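Local structure of membrane-anchored mycosin mycp1 (Mycobacterium thermoresistibile, 4HVL) at residues A[103-108]-A[314-319]. The protein is a subtilisin-like serine endopeptidase, an essential component of the mycobacterial ESX-1 (type VII) secretion system. Sequence-based numbering, arbitrary orientation.
Sequences TLTASV and AAAYVS
Around Thr105 and Ala316, whose CA atoms lie 6.0 Å apart, the helical segments 103-108 and 314-319 run in roughly the same direction, their axes crossing at -35° with a closest approach of 8.7 Å. The small side chain of Ala316 is consistent with this spacing: its CB points at the other helix, 3.8 Å from Thr105 CG2 and equally close to the carbonyl oxygen Thr105 O, a van der Waals neighbour. Val108 CG1 packs against the same methyl, 3.8 Å from Ala316 CB. With CG1 anti to the backbone N (chi1 167°), that branch also sits over the middle of one ring face of Tyr317, 3.6 Å from the ring centroid and only 10° off the normal, a CH-pi contact to a side chain that also touches Val122, Ala281 and Pro282. Thr105 divides its two branches: CG2 faces Ala316, whereas OG1 has Asp70 OD2 as its stronger hydrogen-bond partner and His101 O as a second oxygen within reach of its single proton. Asp70, His101 and Ser312 form the predicted charge relay of the subtilase fold, where His101 and Ser312 bind a zinc ion. The side-chain contacts are apolar, methyl to methyl plus one CH-pi contact; the packing thus joins helix 311-328, which carries the predicted nucleophile, to helix 102-110, which follows the histidine, with Thr105 as a second-shell partner of Asp70.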
ATOM      1  N   THR A 103      10.765  -4.878   1.357  1.00 13.33           N
ATOM      2  CA  THR A 103      11.020  -6.313   1.351  1.00 13.33           C
ATOM      3  C   THR A 103       9.913  -7.017   2.136  1.00 13.24           C
ATOM      4  O   THR A 103       9.403  -8.058   1.724  1.00 12.80           O
ATOM      5  CB  THR A 103      12.391  -6.618   1.990  1.00 13.49           C
ATOM      6  OG1 THR A 103      13.413  -5.921   1.252  1.00 13.61           O
ATOM      7  CG2 THR A 103      12.665  -8.106   1.956  1.00 13.64           C
ATOM      8  N   LEU A 104       9.540  -6.425   3.259  1.00 13.68           N
ATOM      9  CA  LEU A 104       8.521  -7.020   4.156  1.00 14.04           C
ATOM     10  C   LEU A 104       7.140  -6.943   3.522  1.00 14.23           C
ATOM     11  O   LEU A 104       6.408  -7.908   3.538  1.00 14.35           O
ATOM     12  CB  LEU A 104       8.543  -6.364   5.536  1.00 14.21           C
ATOM     13  CG  LEU A 104       9.698  -6.764   6.468  1.00 14.53           C
ATOM     14  CD1 LEU A 104      11.069  -6.358   5.944  1.00 14.81           C
ATOM     15  CD2 LEU A 104       9.497  -6.174   7.852  1.00 15.00           C
ATOM     16  N   THR A 105       6.787  -5.793   2.960  1.00 14.51           N
ATOM     17  CA  THR A 105       5.541  -5.664   2.189  1.00 14.69           C
ATOM     18  C   THR A 105       5.398  -6.757   1.121  1.00 14.70           C
ATOM     19  O   THR A 105       4.395  -7.482   1.082  1.00 14.22           O
ATOM     20  CB  THR A 105       5.488  -4.298   1.499  1.00 14.84           C
ATOM     21  OG1 THR A 105       5.700  -3.295   2.484  1.00 15.06           O
ATOM     22  CG2 THR A 105       4.143  -4.063   0.825  1.00 14.96           C
ATOM     23  N   ALA A 106       6.426  -6.879   0.284  1.00 14.45           N
ATOM     24  CA  ALA A 106       6.429  -7.883  -0.777  1.00 14.77           C
ATOM     25  C   ALA A 106       6.256  -9.292  -0.213  1.00 14.59           C
ATOM     26  O   ALA A 106       5.532 -10.113  -0.816  1.00 14.53           O
ATOM     27  CB  ALA A 106       7.701  -7.786  -1.624  1.00 14.54           C
ATOM     28  N   SER A 107       6.868  -9.555   0.951  1.00 14.54           N
ATOM     29  CA  SER A 107       6.764 -10.884   1.577  1.00 14.80           C
ATOM     30  C   SER A 107       5.343 -11.207   2.025  1.00 14.71           C
ATOM     31  O   SER A 107       4.912 -12.363   1.935  1.00 14.42           O
ATOM     32  CB  SER A 107       7.737 -11.061   2.744  1.00 14.93           C
ATOM     33  OG  SER A 107       7.290 -10.406   3.923  1.00 14.57           O
ATOM     34  N   VAL A 108       4.621 -10.196   2.492  1.00 14.65           N
ATOM     35  CA  VAL A 108       3.229 -10.376   2.926  1.00 15.09           C
ATOM     36  C   VAL A 108       2.317 -10.698   1.722  1.00 15.41           C
ATOM     37  O   VAL A 108       1.462 -11.589   1.794  1.00 16.01           O
ATOM     38  CB  VAL A 108       2.725  -9.144   3.743  1.00 15.06           C
ATOM     39  CG1 VAL A 108       1.222  -9.169   3.919  1.00 15.13           C
ATOM     40  CG2 VAL A 108       3.385  -9.097   5.111  1.00 15.26           C
ATOM     41  N   ALA A 314      -1.669  -3.608   5.723  1.00 15.07           N
ATOM     42  CA  ALA A 314      -3.071  -3.772   5.375  1.00 15.11           C
ATOM     43  C   ALA A 314      -3.257  -3.808   3.850  1.00 15.11           C
ATOM     44  O   ALA A 314      -3.912  -4.715   3.298  1.00 15.42           O
ATOM     45  CB  ALA A 314      -3.905  -2.662   5.986  1.00 15.86           C
ATOM     46  N   ALA A 315      -2.652  -2.844   3.164  1.00 14.82           N
ATOM     47  CA  ALA A 315      -2.732  -2.807   1.710  1.00 14.76           C
ATOM     48  C   ALA A 315      -2.122  -4.041   1.078  1.00 14.22           C
ATOM     49  O   ALA A 315      -2.657  -4.544   0.102  1.00 13.91           O
ATOM     50  CB  ALA A 315      -2.089  -1.547   1.151  1.00 15.07           C
ATOM     51  N   ALA A 316      -1.019  -4.525   1.652  1.00 14.48           N
ATOM     52  CA  ALA A 316      -0.345  -5.730   1.156  1.00 14.59           C
ATOM     53  C   ALA A 316      -1.256  -6.946   1.233  1.00 14.58           C
ATOM     54  O   ALA A 316      -1.321  -7.712   0.273  1.00 14.57           O
ATOM     55  CB  ALA A 316       0.981  -5.983   1.885  1.00 14.71           C
ATOM     56  N   TYR A 317      -1.968  -7.142   2.347  1.00 14.58           N
ATOM     57  CA  TYR A 317      -2.924  -8.281   2.406  1.00 15.03           C
ATOM     58  C   TYR A 317      -3.997  -8.195   1.308  1.00 14.85           C
ATOM     59  O   TYR A 317      -4.312  -9.202   0.683  1.00 14.97           O
ATOM     60  CB  TYR A 317      -3.606  -8.436   3.777  1.00 15.40           C
ATOM     61  CG  TYR A 317      -2.680  -8.935   4.829  1.00 16.10           C
ATOM     62  CD1 TYR A 317      -2.309 -10.255   4.877  1.00 16.70           C
ATOM     63  CD2 TYR A 317      -2.158  -8.076   5.781  1.00 16.92           C
ATOM     64  CE1 TYR A 317      -1.431 -10.705   5.829  1.00 17.43           C
ATOM     65  CE2 TYR A 317      -1.297  -8.521   6.750  1.00 17.32           C
ATOM     66  CZ  TYR A 317      -0.939  -9.836   6.761  1.00 17.49           C
ATOM     67  OH  TYR A 317      -0.066 -10.262   7.713  1.00 19.51           O
ATOM     68  N   VAL A 318      -4.528  -6.993   1.064  1.00 14.58           N
ATOM     69  CA  VAL A 318      -5.575  -6.786   0.056  1.00 14.51           C
ATOM     70  C   VAL A 318      -5.037  -6.997  -1.370  1.00 14.80           C
ATOM     71  O   VAL A 318      -5.724  -7.609  -2.193  1.00 15.60           O
ATOM     72  CB  VAL A 318      -6.238  -5.384   0.201  1.00 14.64           C
ATOM     73  CG1 VAL A 318      -7.278  -5.125  -0.874  1.00 14.82           C
ATOM     74  CG2 VAL A 318      -6.886  -5.255   1.570  1.00 14.83           C
ATOM     75  N   SER A 319      -3.844  -6.492  -1.671  1.00 14.33           N
ATOM     76  CA  SER A 319      -3.187  -6.772  -2.953  1.00 14.74           C
ATOM     77  C   SER A 319      -2.996  -8.272  -3.204  1.00 14.65           C
ATOM     78  O   SER A 319      -3.264  -8.763  -4.284  1.00 14.55           O
ATOM     79  CB  SER A 319      -1.848  -6.061  -3.055  1.00 14.71           C
ATOM     80  OG  SER A 319      -2.061  -4.663  -3.086  1.00 15.11           O
TER